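Local coordinates for protein nucleoside-diphosphate sugar epimerase (SulA family) (Corynebacterium glutamicum, PDB 3OH8) that probably acts as an NAD(P)-dependent epimerase of nucleoside-diphosphate sugars, although its precise substrate and reaction are not established, at residues A[93-98]-A[497-502]; A[106-111]-A[493-498]; A[154-159]-A[181-186]; A[162-167]-A[174-179]. All blocks are in the same frame, centred on the assembly; numbering follows the deposited sequence.

Contact 1: residues A[93-98]-A[497-502]; sequences VHNFVD and SSILNF
Strand residues 93-98 and helix residues 497-502 come nearest at Val97 and Ile499, whose CA atoms stand 8.7 Å apart, a separation that only side chains bridge. Ile499 does nearly all the work from the helix. Its CG1 branch runs anti to the carbonyl carbon (chi1 -72°), and the chain then continues extended, sending CD1 out as a single probe toward the strand. Val97 reaches back with CG1, and the two methyls meet tip to tip, Val97 CG1 lying 4.2 Å from Ile499 CD1. Two residues earlier, Asn95 points the same way, and its side chain crosses that of Ile499 at about a right angle, with the amide group close to CD1. The strand belongs to an antiparallel sheet of seven strands which, with its paired helices after the first strand and the long helix 119-139 after the last, is consistent with the helix-grip fold. Phe96, between the two contact residues, turns its CB away from helix 488-511 and sets its ring edge-to-face with those of Trp17 and His20. The C-terminal helix therefore covers the other surface of the sheet. The interface is small, 93 Å² in all, and apart from the amide of Asn95 it is a meeting of aliphatic carbons. Ile499 also touches Thr106 on the adjoining strand, while Arg503, one turn farther along the helix, lies against Val97.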
loop_
_atom_site.group_PDB
_atom_site.type_symbol
_atom_site.label_atom_id
_atom_site.label_comp_id
_atom_site.label_asym_id
_atom_site.label_seq_id
_atom_site.Cartn_x
_atom_site.Cartn_y
_atom_site.Cartn_z
ATOM N N VAL A 93 -23.873 1.941 -2.324
ATOM C CA VAL A 93 -24.256 0.539 -2.378
ATOM C C VAL A 93 -23.172 -0.280 -3.099
ATOM O O VAL A 93 -22.742 0.078 -4.199
ATOM C CB VAL A 93 -25.607 0.340 -3.110
ATOM C CG1 VAL A 93 -25.952 -1.145 -3.186
ATOM C CG2 VAL A 93 -26.722 1.120 -2.410
ATOM N N HIS A 94 -22.737 -1.368 -2.466
ATOM C CA HIS A 94 -21.728 -2.270 -3.029
ATOM C C HIS A 94 -22.427 -3.586 -3.340
ATOM O O HIS A 94 -22.819 -4.304 -2.424
ATOM C CB HIS A 94 -20.608 -2.574 -2.019
ATOM C CG HIS A 94 -20.000 -1.370 -1.375
ATOM N ND1 HIS A 94 -18.700 -0.966 -1.608
ATOM C CD2 HIS A 94 -20.498 -0.500 -0.452
ATOM C CE1 HIS A 94 -18.430 0.102 -0.877
ATOM N NE2 HIS A 94 -19.503 0.404 -0.172
ATOM N N ASN A 95 -22.564 -3.900 -4.622
ATOM C CA ASN A 95 -23.287 -5.100 -5.055
ATOM C C ASN A 95 -22.348 -6.115 -5.704
ATOM O O ASN A 95 -21.506 -5.753 -6.528
ATOM C CB ASN A 95 -24.383 -4.713 -6.043
ATOM C CG ASN A 95 -25.427 -5.802 -6.222
ATOM O OD1 ASN A 95 -25.430 -6.528 -7.222
ATOM N ND2 ASN A 95 -26.323 -5.913 -5.256
ATOM N N PHE A 96 -22.506 -7.386 -5.341
ATOM C CA PHE A 96 -21.631 -8.451 -5.826
ATOM C C PHE A 96 -22.458 -9.555 -6.485
ATOM O O PHE A 96 -23.266 -10.193 -5.815
ATOM C CB PHE A 96 -20.889 -9.084 -4.651
ATOM C CG PHE A 96 -20.034 -8.122 -3.862
ATOM C CD1 PHE A 96 -20.608 -7.247 -2.949
ATOM C CD2 PHE A 96 -18.656 -8.126 -4.011
ATOM C CE1 PHE A 96 -19.818 -6.380 -2.198
ATOM C CE2 PHE A 96 -17.861 -7.262 -3.275
ATOM C CZ PHE A 96 -18.442 -6.383 -2.371
ATOM N N VAL A 97 -22.260 -9.805 -7.774
ATOM C CA VAL A 97 -22.910 -10.970 -8.385
ATOM C C VAL A 97 -21.912 -11.942 -8.995
ATOM O O VAL A 97 -20.773 -11.577 -9.267
ATOM C CB VAL A 97 -23.975 -10.591 -9.441
ATOM C CG1 VAL A 97 -25.146 -9.871 -8.773
ATOM C CG2 VAL A 97 -23.372 -9.755 -10.551
ATOM N N ASP A 98 -22.341 -13.189 -9.189
ATOM C CA ASP A 98 -21.525 -14.168 -9.896
ATOM C C ASP A 98 -21.467 -13.795 -11.360
ATOM O O ASP A 98 -22.455 -13.331 -11.936
ATOM C CB ASP A 98 -22.088 -15.575 -9.724
ATOM C CG ASP A 98 -22.022 -16.046 -8.297
ATOM O OD1 ASP A 98 -20.981 -15.800 -7.635
ATOM O OD2 ASP A 98 -23.012 -16.646 -7.825
ATOM N N SER A 497 -29.461 -2.303 -14.448
ATOM C CA SER A 497 -29.071 -1.817 -15.760
ATOM C C SER A 497 -27.556 -1.890 -15.976
ATOM O O SER A 497 -27.093 -2.240 -17.062
ATOM C CB SER A 497 -29.564 -0.386 -15.970
ATOM O OG SER A 497 -29.185 0.072 -17.253
ATOM N N SER A 498 -26.789 -1.566 -14.939
ATOM C CA SER A 498 -25.336 -1.594 -15.048
ATOM C C SER A 498 -24.839 -3.028 -15.270
ATOM O O SER A 498 -23.905 -3.265 -16.043
ATOM C CB SER A 498 -24.688 -0.955 -13.808
ATOM O OG SER A 498 -23.275 -0.921 -13.950
ATOM N N ILE A 499 -25.479 -3.980 -14.597
ATOM C CA ILE A 499 -25.143 -5.391 -14.739
ATOM C C ILE A 499 -25.452 -5.843 -16.164
ATOM O O ILE A 499 -24.590 -6.368 -16.864
ATOM C CB ILE A 499 -25.899 -6.247 -13.688
ATOM C CG1 ILE A 499 -25.319 -6.008 -12.285
ATOM C CG2 ILE A 499 -25.831 -7.734 -14.027
ATOM C CD1 ILE A 499 -26.171 -6.608 -11.156
ATOM N N LEU A 500 -26.675 -5.574 -16.613
ATOM C CA LEU A 500 -27.097 -5.898 -17.975
ATOM C C LEU A 500 -26.138 -5.319 -19.029
ATOM O O LEU A 500 -25.784 -5.992 -20.001
ATOM C CB LEU A 500 -28.521 -5.363 -18.192
ATOM C CG LEU A 500 -29.623 -6.214 -18.820
ATOM C CD1 LEU A 500 -29.532 -7.687 -18.423
ATOM C CD2 LEU A 500 -30.982 -5.612 -18.444
ATOM N N ASN A 501 -25.712 -4.074 -18.832
ATOM C CA ASN A 501 -24.777 -3.432 -19.758
ATOM C C ASN A 501 -23.459 -4.206 -19.847
ATOM O O ASN A 501 -22.925 -4.451 -20.932
ATOM C CB ASN A 501 -24.516 -1.977 -19.340
ATOM C CG ASN A 501 -23.492 -1.285 -20.223
ATOM O OD1 ASN A 501 -23.752 -1.001 -21.393
ATOM N ND2 ASN A 501 -22.319 -0.996 -19.658
ATOM N N PHE A 502 -22.931 -4.592 -18.694
ATOM C CA PHE A 502 -21.682 -5.342 -18.664
ATOM C C PHE A 502 -21.852 -6.650 -19.425
ATOM O O PHE A 502 -21.013 -7.037 -20.247
ATOM C CB PHE A 502 -21.262 -5.647 -17.227
ATOM C CG PHE A 502 -20.026 -6.503 -17.143
ATOM C CD1 PHE A 502 -18.764 -5.920 -17.120
ATOM C CD2 PHE A 502 -20.123 -7.888 -17.136
ATOM C CE1 PHE A 502 -17.615 -6.710 -17.077
ATOM C CE2 PHE A 502 -18.978 -8.691 -17.091
ATOM C CZ PHE A 502 -17.722 -8.101 -17.058
#

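Contact 2: residues A[106-111]-A[493-498]; sequences TDSVST and QSILSS
Thr106 and Ile495 bring strand 106-110 and helix 493-498 together, with CA atoms 6.5 Å apart. The two elements run roughly antiparallel, at 150°, and their axes approach to 8.8 Å. Going along the helix, Ser494 comes first: it points toward the strand but stays at the margin, its hydroxyl making weak hydrogen bonds to Glu486 and to the backbone O of Glu490. Ile495 follows and carries most of the contact by spanning two strand residues. Its CG1 rests on the CB of Ser108 at 3.8 Å, with CD1 lying over the same carbon, whereas the CG2 branch meets the methyl of Thr106, CG2 to CG2, at 4.2 Å. One turn on, Ser498 faces the strand again, and its CB and OG are both 4.0 Å from Thr106 CG2. That methyl, anti to the backbone N of Thr106 (chi1 -56° for OG1), is thus shared by Ile495 and Ser498. The hydroxyls are satisfied beyond the interface. Thr106 OG1 and Ser498 OG both hydrogen-bond to Ser6 OG, so a serine of the first strand ties strand and helix together through its hydroxyl, while Ser108 OG pairs with Thr4 OG1. The result is a buried seam of mostly carbon-to-carbon contacts, with the polar ends turned to strand 3-9. Strand 102-110 lies between strands 3-9 and 91-99, and helix 488-511 lies over all three, with Ile495 touching Val93 and Ser498 touching Thr4.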
loop_
_atom_site.group_PDB
_atom_site.type_symbol
_atom_site.label_atom_id
_atom_site.label_comp_id
_atom_site.label_asym_id
_atom_site.label_seq_id
_atom_site.Cartn_x
_atom_site.Cartn_y
_atom_site.Cartn_z
ATOM N N THR A 106 -20.941 -4.065 -8.674
ATOM C CA THR A 106 -21.542 -2.806 -9.069
ATOM C C THR A 106 -21.546 -1.862 -7.882
ATOM O O THR A 106 -22.044 -2.200 -6.806
ATOM C CB THR A 106 -22.981 -2.982 -9.587
ATOM O OG1 THR A 106 -22.985 -3.918 -10.672
ATOM C CG2 THR A 106 -23.538 -1.625 -10.067
ATOM N N ASP A 107 -20.964 -0.686 -8.079
ATOM C CA ASP A 107 -21.031 0.364 -7.073
ATOM C C ASP A 107 -22.063 1.377 -7.517
ATOM O O ASP A 107 -22.036 1.847 -8.656
ATOM C CB ASP A 107 -19.689 1.075 -6.931
ATOM C CG ASP A 107 -18.626 0.182 -6.350
ATOM O OD1 ASP A 107 -18.682 -0.095 -5.133
ATOM O OD2 ASP A 107 -17.750 -0.249 -7.120
ATOM N N SER A 108 -22.966 1.717 -6.611
ATOM C CA SER A 108 -23.938 2.760 -6.880
ATOM C C SER A 108 -23.894 3.756 -5.729
ATOM O O SER A 108 -24.243 3.426 -4.598
ATOM C CB SER A 108 -25.343 2.163 -7.025
ATOM O OG SER A 108 -26.300 3.180 -7.258
ATOM N N VAL A 109 -23.438 4.969 -6.011
ATOM C CA VAL A 109 -23.405 5.995 -4.979
ATOM C C VAL A 109 -24.414 7.106 -5.281
ATOM O O VAL A 109 -24.437 7.670 -6.374
ATOM C CB VAL A 109 -21.989 6.574 -4.768
ATOM C CG1 VAL A 109 -21.403 7.054 -6.073
ATOM C CG2 VAL A 109 -22.029 7.711 -3.753
ATOM N N SER A 110 -25.277 7.376 -4.313
ATOM C CA SER A 110 -26.225 8.475 -4.425
ATOM C C SER A 110 -25.591 9.688 -3.743
ATOM O O SER A 110 -25.206 9.617 -2.577
ATOM C CB SER A 110 -27.548 8.099 -3.757
ATOM O OG SER A 110 -28.569 9.015 -4.101
ATOM N N THR A 111 -25.445 10.778 -4.489
ATOM C CA THR A 111 -24.789 11.989 -4.002
ATOM C C THR A 111 -24.949 13.094 -5.052
ATOM O O THR A 111 -25.131 12.811 -6.236
ATOM C CB THR A 111 -23.286 11.744 -3.694
ATOM O OG1 THR A 111 -22.693 12.938 -3.177
ATOM C CG2 THR A 111 -22.531 11.320 -4.943
ATOM N N GLN A 493 -32.825 -0.088 -10.081
ATOM C CA GLN A 493 -32.857 -0.060 -11.537
ATOM C C GLN A 493 -31.485 0.272 -12.121
ATOM O O GLN A 493 -31.059 -0.337 -13.107
ATOM C CB GLN A 493 -33.917 0.927 -12.044
ATOM C CG GLN A 493 -35.340 0.468 -11.754
ATOM C CD GLN A 493 -35.607 -0.922 -12.301
ATOM O OE1 GLN A 493 -35.485 -1.156 -13.504
ATOM N NE2 GLN A 493 -35.956 -1.857 -11.417
ATOM N N SER A 494 -30.799 1.248 -11.527
ATOM C CA SER A 494 -29.469 1.619 -12.004
ATOM C C SER A 494 -28.521 0.435 -11.924
ATOM O O SER A 494 -27.732 0.188 -12.837
ATOM C CB SER A 494 -28.890 2.793 -11.205
ATOM O OG SER A 494 -29.509 4.010 -11.575
ATOM N N ILE A 495 -28.586 -0.285 -10.815
ATOM C CA ILE A 495 -27.703 -1.428 -10.604
ATOM C C ILE A 495 -28.006 -2.538 -11.614
ATOM O O ILE A 495 -27.103 -3.035 -12.303
ATOM C CB ILE A 495 -27.836 -1.951 -9.168
ATOM C CG1 ILE A 495 -27.231 -0.936 -8.191
ATOM C CG2 ILE A 495 -27.187 -3.334 -9.026
ATOM C CD1 ILE A 495 -27.480 -1.250 -6.736
ATOM N N LEU A 496 -29.279 -2.913 -11.717
ATOM C CA LEU A 496 -29.680 -3.938 -12.679
ATOM C C LEU A 496 -29.237 -3.561 -14.086
ATOM O O LEU A 496 -28.700 -4.385 -14.827
ATOM C CB LEU A 496 -31.196 -4.154 -12.641
ATOM C CG LEU A 496 -31.723 -5.102 -11.555
ATOM C CD1 LEU A 496 -31.008 -4.909 -10.218
ATOM C CD2 LEU A 496 -33.235 -4.946 -11.392
ATOM N N SER A 497 -29.461 -2.303 -14.448
ATOM C CA SER A 497 -29.071 -1.817 -15.760
ATOM C C SER A 497 -27.556 -1.890 -15.976
ATOM O O SER A 497 -27.093 -2.240 -17.062
ATOM C CB SER A 497 -29.564 -0.386 -15.970
ATOM O OG SER A 497 -29.185 0.072 -17.253
ATOM N N SER A 498 -26.789 -1.566 -14.939
ATOM C CA SER A 498 -25.336 -1.594 -15.048
ATOM C C SER A 498 -24.839 -3.028 -15.270
ATOM O O SER A 498 -23.905 -3.265 -16.043
ATOM C CB SER A 498 -24.688 -0.955 -13.808
ATOM O OG SER A 498 -23.275 -0.921 -13.950
#

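Contact 3: residues A[154-159]-A[181-186]; sequences GSRGLV and EPKPGK
Arg156 stretches from the glycine-rich turn to the loop at 181-186, and its guanidinium is met at the edge by two very different partners. One is the backbone: NH2 donates to Glu181 O at 2.9 Å with a nearly straight N-H...O angle of 165°. The oxygen lies in the guanidinium plane, but NH2 approaches that carbonyl from above, 46° off its plane. The other partner is Lys186. Its extended chain crosses that of Arg156 obliquely and sets NZ in the guanidinium plane, 3.3 Å from Arg156 NH2 and 3.5 Å from Arg156 NE. These are donors facing donors, not bonds. Arg156 can span the gap because its chain is extended from CG to NE. NH1 has a further acceptor in Lys180 O, so successive backbone carbonyls fix the rotation of the group. The arginine leaves a type I turn, Gly154 to Gly157, that ends at the N-cap of helix 158-169, the usual place of the dinucleotide-binding glycine motif in Rossmann folds. A type II turn, Lys183 to Lys186, brings Lys186 round to face it. With Glu181 OE2 still 4.8 Å from Arg156 NH1, the close pair of Arg156 and Lys186 would probably raise the local positive potential, or make it easier for Lys186 to lose its proton, consistent with a place where an anionic group, such as a cofactor phosphate, could be received.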
loop_
_atom_site.group_PDB
_atom_site.type_symbol
_atom_site.label_atom_id
_atom_site.label_comp_id
_atom_site.label_asym_id
_atom_site.label_seq_id
_atom_site.Cartn_x
_atom_site.Cartn_y
_atom_site.Cartn_z
ATOM N N GLY A 154 6.938 0.406 13.407
ATOM C CA GLY A 154 6.655 1.381 12.373
ATOM C C GLY A 154 5.302 1.130 11.731
ATOM O O GLY A 154 5.058 1.560 10.606
ATOM N N SER A 155 4.413 0.445 12.445
ATOM C CA SER A 155 3.128 0.040 11.858
ATOM C C SER A 155 2.193 1.230 11.628
ATOM O O SER A 155 1.166 1.108 10.965
ATOM C CB SER A 155 2.438 -0.996 12.750
ATOM O OG SER A 155 2.004 -0.408 13.973
ATOM N N ARG A 156 2.533 2.384 12.188
ATOM C CA ARG A 156 1.688 3.566 12.012
ATOM C C ARG A 156 2.191 4.518 10.933
ATOM O O ARG A 156 1.487 5.457 10.550
ATOM C CB ARG A 156 1.554 4.311 13.331
ATOM C CG ARG A 156 0.787 3.518 14.369
ATOM C CD ARG A 156 0.832 4.192 15.732
ATOM N NE ARG A 156 -0.043 3.498 16.669
ATOM C CZ ARG A 156 -0.115 3.771 17.965
ATOM N NH1 ARG A 156 0.645 4.732 18.476
ATOM N NH2 ARG A 156 -0.946 3.080 18.743
ATOM N N GLY A 157 3.412 4.291 10.461
ATOM C CA GLY A 157 4.000 5.122 9.415
ATOM C C GLY A 157 3.380 4.817 8.061
ATOM O O GLY A 157 2.536 3.930 7.957
ATOM N N LEU A 158 3.802 5.545 7.029
ATOM C CA LEU A 158 3.292 5.373 5.662
ATOM C C LEU A 158 3.274 3.908 5.198
ATOM O O LEU A 158 2.241 3.365 4.806
ATOM C CB LEU A 158 4.169 6.186 4.696
ATOM C CG LEU A 158 3.527 7.049 3.597
ATOM C CD1 LEU A 158 4.495 7.267 2.413
ATOM C CD2 LEU A 158 2.244 6.441 3.120
ATOM N N VAL A 159 4.430 3.266 5.245
ATOM C CA VAL A 159 4.558 1.927 4.705
ATOM C C VAL A 159 3.955 0.910 5.671
ATOM O O VAL A 159 3.243 -0.017 5.260
ATOM C CB VAL A 159 6.046 1.619 4.415
ATOM C CG1 VAL A 159 6.231 0.160 4.000
ATOM C CG2 VAL A 159 6.563 2.568 3.339
ATOM N N GLU A 181 0.930 5.353 23.236
ATOM C CA GLU A 181 -0.510 5.202 23.089
ATOM C C GLU A 181 -0.889 3.848 22.506
ATOM O O GLU A 181 -1.589 3.784 21.499
ATOM C CB GLU A 181 -1.048 6.331 22.205
ATOM C CG GLU A 181 -0.610 7.709 22.714
ATOM C CD GLU A 181 -1.042 8.847 21.814
ATOM O OE1 GLU A 181 -1.585 9.840 22.341
ATOM O OE2 GLU A 181 -0.844 8.746 20.585
ATOM N N PRO A 182 -0.423 2.756 23.131
ATOM C CA PRO A 182 -0.799 1.429 22.620
ATOM C C PRO A 182 -2.284 1.127 22.820
ATOM O O PRO A 182 -2.836 1.391 23.888
ATOM C CB PRO A 182 0.032 0.477 23.486
ATOM C CG PRO A 182 0.317 1.261 24.745
ATOM C CD PRO A 182 0.519 2.663 24.261
ATOM N N LYS A 183 -2.924 0.582 21.798
ATOM C CA LYS A 183 -4.306 0.145 21.919
ATOM C C LYS A 183 -4.341 -1.330 22.331
ATOM O O LYS A 183 -3.327 -2.028 22.243
ATOM C CB LYS A 183 -5.034 0.380 20.599
ATOM C CG LYS A 183 -4.983 1.837 20.149
ATOM C CD LYS A 183 -5.643 2.032 18.795
ATOM C CE LYS A 183 -5.565 3.489 18.350
ATOM N NZ LYS A 183 -6.282 3.721 17.059
ATOM N N PRO A 184 -5.501 -1.813 22.797
ATOM C CA PRO A 184 -5.579 -3.212 23.234
ATOM C C PRO A 184 -5.094 -4.135 22.120
ATOM O O PRO A 184 -5.428 -3.897 20.964
ATOM C CB PRO A 184 -7.080 -3.416 23.473
ATOM C CG PRO A 184 -7.594 -2.048 23.798
ATOM C CD PRO A 184 -6.758 -1.077 23.022
ATOM N N GLY A 185 -4.311 -5.156 22.460
ATOM C CA GLY A 185 -3.756 -6.048 21.457
ATOM C C GLY A 185 -2.467 -5.512 20.841
ATOM O O GLY A 185 -1.757 -6.247 20.151
ATOM N N LYS A 186 -2.177 -4.229 21.063
ATOM C CA LYS A 186 -0.882 -3.668 20.661
ATOM C C LYS A 186 0.113 -3.793 21.809
ATOM O O LYS A 186 -0.291 -3.971 22.967
ATOM C CB LYS A 186 -1.010 -2.194 20.262
ATOM C CG LYS A 186 -1.970 -1.930 19.110
ATOM C CD LYS A 186 -1.919 -0.450 18.678
ATOM C CE LYS A 186 -2.558 -0.357 17.287
ATOM N NZ LYS A 186 -2.517 1.023 16.670
#

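Contact 4: residues A[162-167]-A[174-179]; sequences ALTAQL and VIQLVR
The flat group here is the carboxamide of Gln176, which comes up beside Thr164 CG2 at one margin of the contact; the rest is aliphatic. Gln176 adds only a little area, and its amide end also lies near Ser155 and Lys186. At the centre is Val174: CG1 meets Thr164, while CG2 meets Leu167, one turn on, and also touches Thr164. CG1, anti to the backbone N (chi1 176°), lies 4.0 Å from Thr164 CG2, and the two side chains slant across one another. CG2 sits 3.7 Å from Leu167 CB and 4.1 Å from Leu167 CD2; here the side chains cross at about a right angle. Val174 CG2 also comes within 4.0 Å of the backbone oxygen, Thr164 O. Both CG2 and OG1 of Thr164 lie against Val174 CG1, and the hydroxyl is satisfied by Gly160 O within the helix. CA atoms of Thr164 and Val174 are 6.6 Å apart. The two axes, 9.7 Å apart at closest approach, run nearly antiparallel at 159°, as expected for the second half of a beta-alpha-beta crossover in a Rossmann domain. The crossover's first strand, 149-153, completes the packing: its Ile152 touches Thr164, Leu167 and Val174. Beyond the helix, Leu167 meets Tyr350 of helix 342-354, and Ala165 faces helix 25-29 on the side turned away from strand 173-178.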
loop_
_atom_site.group_PDB
_atom_site.type_symbol
_atom_site.label_atom_id
_atom_site.label_comp_id
_atom_site.label_asym_id
_atom_site.label_seq_id
_atom_site.Cartn_x
_atom_site.Cartn_y
_atom_site.Cartn_z
ATOM N N ALA A 162 0.132 0.671 5.520
ATOM C CA ALA A 162 -0.329 -0.034 4.323
ATOM C C ALA A 162 -0.053 -1.539 4.404
ATOM O O ALA A 162 -0.911 -2.374 4.049
ATOM C CB ALA A 162 0.283 0.570 3.086
ATOM N N LEU A 163 1.136 -1.895 4.874
ATOM C CA LEU A 163 1.503 -3.294 5.035
ATOM C C LEU A 163 0.594 -4.002 6.049
ATOM O O LEU A 163 0.142 -5.118 5.809
ATOM C CB LEU A 163 2.970 -3.427 5.467
ATOM C CG LEU A 163 3.447 -4.851 5.755
ATOM C CD1 LEU A 163 3.281 -5.739 4.520
ATOM C CD2 LEU A 163 4.911 -4.843 6.240
ATOM N N THR A 164 0.342 -3.349 7.182
ATOM C CA THR A 164 -0.531 -3.896 8.209
ATOM C C THR A 164 -1.920 -4.219 7.651
ATOM O O THR A 164 -2.449 -5.317 7.857
ATOM C CB THR A 164 -0.645 -2.923 9.420
ATOM O OG1 THR A 164 0.618 -2.849 10.107
ATOM C CG2 THR A 164 -1.713 -3.396 10.393
ATOM N N ALA A 165 -2.501 -3.263 6.933
ATOM C CA ALA A 165 -3.799 -3.471 6.306
ATOM C C ALA A 165 -3.773 -4.608 5.298
ATOM O O ALA A 165 -4.741 -5.349 5.192
ATOM C CB ALA A 165 -4.288 -2.201 5.635
ATOM N N GLN A 166 -2.690 -4.729 4.536
ATOM C CA GLN A 166 -2.609 -5.776 3.521
ATOM C C GLN A 166 -2.548 -7.152 4.179
ATOM O O GLN A 166 -3.263 -8.063 3.786
ATOM C CB GLN A 166 -1.378 -5.564 2.628
ATOM C CG GLN A 166 -1.416 -6.329 1.309
ATOM C CD GLN A 166 -0.185 -6.026 0.459
ATOM O OE1 GLN A 166 0.663 -5.224 0.851
ATOM N NE2 GLN A 166 -0.080 -6.675 -0.697
ATOM N N LEU A 167 -1.676 -7.296 5.176
ATOM C CA LEU A 167 -1.576 -8.535 5.956
ATOM C C LEU A 167 -2.933 -8.951 6.521
ATOM O O LEU A 167 -3.341 -10.115 6.435
ATOM C CB LEU A 167 -0.615 -8.343 7.126
ATOM C CG LEU A 167 0.810 -8.904 7.093
ATOM C CD1 LEU A 167 1.200 -9.514 5.776
ATOM C CD2 LEU A 167 1.807 -7.846 7.529
ATOM N N VAL A 174 -1.528 -9.319 12.860
ATOM C CA VAL A 174 -0.461 -8.351 13.080
ATOM C C VAL A 174 -0.404 -7.966 14.554
ATOM O O VAL A 174 -1.425 -7.627 15.150
ATOM C CB VAL A 174 -0.665 -7.077 12.228
ATOM C CG1 VAL A 174 0.406 -6.031 12.550
ATOM C CG2 VAL A 174 -0.623 -7.422 10.758
ATOM N N ILE A 175 0.780 -8.056 15.147
ATOM C CA ILE A 175 1.003 -7.485 16.462
ATOM C C ILE A 175 1.782 -6.193 16.286
ATOM O O ILE A 175 2.954 -6.210 15.921
ATOM C CB ILE A 175 1.801 -8.414 17.380
ATOM C CG1 ILE A 175 1.089 -9.762 17.529
ATOM C CG2 ILE A 175 1.981 -7.749 18.739
ATOM C CD1 ILE A 175 1.937 -10.820 18.237
ATOM N N GLN A 176 1.121 -5.071 16.533
ATOM C CA GLN A 176 1.753 -3.782 16.334
ATOM C C GLN A 176 2.601 -3.422 17.550
ATOM O O GLN A 176 2.099 -3.390 18.688
ATOM C CB GLN A 176 0.702 -2.708 16.051
ATOM C CG GLN A 176 -0.038 -2.917 14.733
ATOM C CD GLN A 176 -1.173 -1.932 14.527
ATOM O OE1 GLN A 176 -2.338 -2.325 14.447
ATOM N NE2 GLN A 176 -0.842 -0.648 14.436
ATOM N N LEU A 177 3.891 -3.198 17.309
ATOM C CA LEU A 177 4.804 -2.760 18.368
ATOM C C LEU A 177 4.905 -1.253 18.292
ATOM O O LEU A 177 5.515 -0.721 17.372
ATOM C CB LEU A 177 6.193 -3.395 18.192
ATOM C CG LEU A 177 6.139 -4.910 17.927
ATOM C CD1 LEU A 177 7.525 -5.528 17.678
ATOM C CD2 LEU A 177 5.409 -5.640 19.055
ATOM N N VAL A 178 4.296 -0.558 19.250
ATOM C CA VAL A 178 4.158 0.892 19.125
ATOM C C VAL A 178 4.927 1.674 20.177
ATOM O O VAL A 178 5.178 1.191 21.285
ATOM C CB VAL A 178 2.664 1.323 19.125
ATOM C CG1 VAL A 178 1.929 0.647 17.969
ATOM C CG2 VAL A 178 2.015 0.961 20.453
ATOM N N ARG A 179 5.300 2.896 19.830
ATOM C CA ARG A 179 6.151 3.670 20.723
ATOM C C ARG A 179 5.368 4.511 21.721
ATOM O O ARG A 179 5.938 5.053 22.662
ATOM C CB ARG A 179 7.137 4.506 19.920
ATOM C CG ARG A 179 8.099 3.639 19.120
ATOM C CD ARG A 179 9.115 4.461 18.387
ATOM N NE ARG A 179 8.499 5.599 17.721
ATOM C CZ ARG A 179 9.018 6.823 17.720
ATOM N NH1 ARG A 179 10.163 7.055 18.350
ATOM N NH2 ARG A 179 8.391 7.813 17.094
#

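The four contacts form two pairs at separate places in the chain. Contacts 1 and 2, with centres 8 Å apart, share helix 488-511 and fall on adjacent strands 91-99 and 102-110 of the antiparallel sheet, bringing the last helix of the chain back to its N-terminal part. Contacts 3 and 4, with centres 6 Å apart, use helix 158-169 and the turn leading into it in the Rossmann-type domain, where Ser155 and Gln176 link them. The pairs lie about 34 to 37 Å apart between centres, without touching. In sequence, contacts 3 and 4 fall between the two halves of the first pair, so the chain leaves the N-terminal domain, builds the probably cofactor-binding domain and returns.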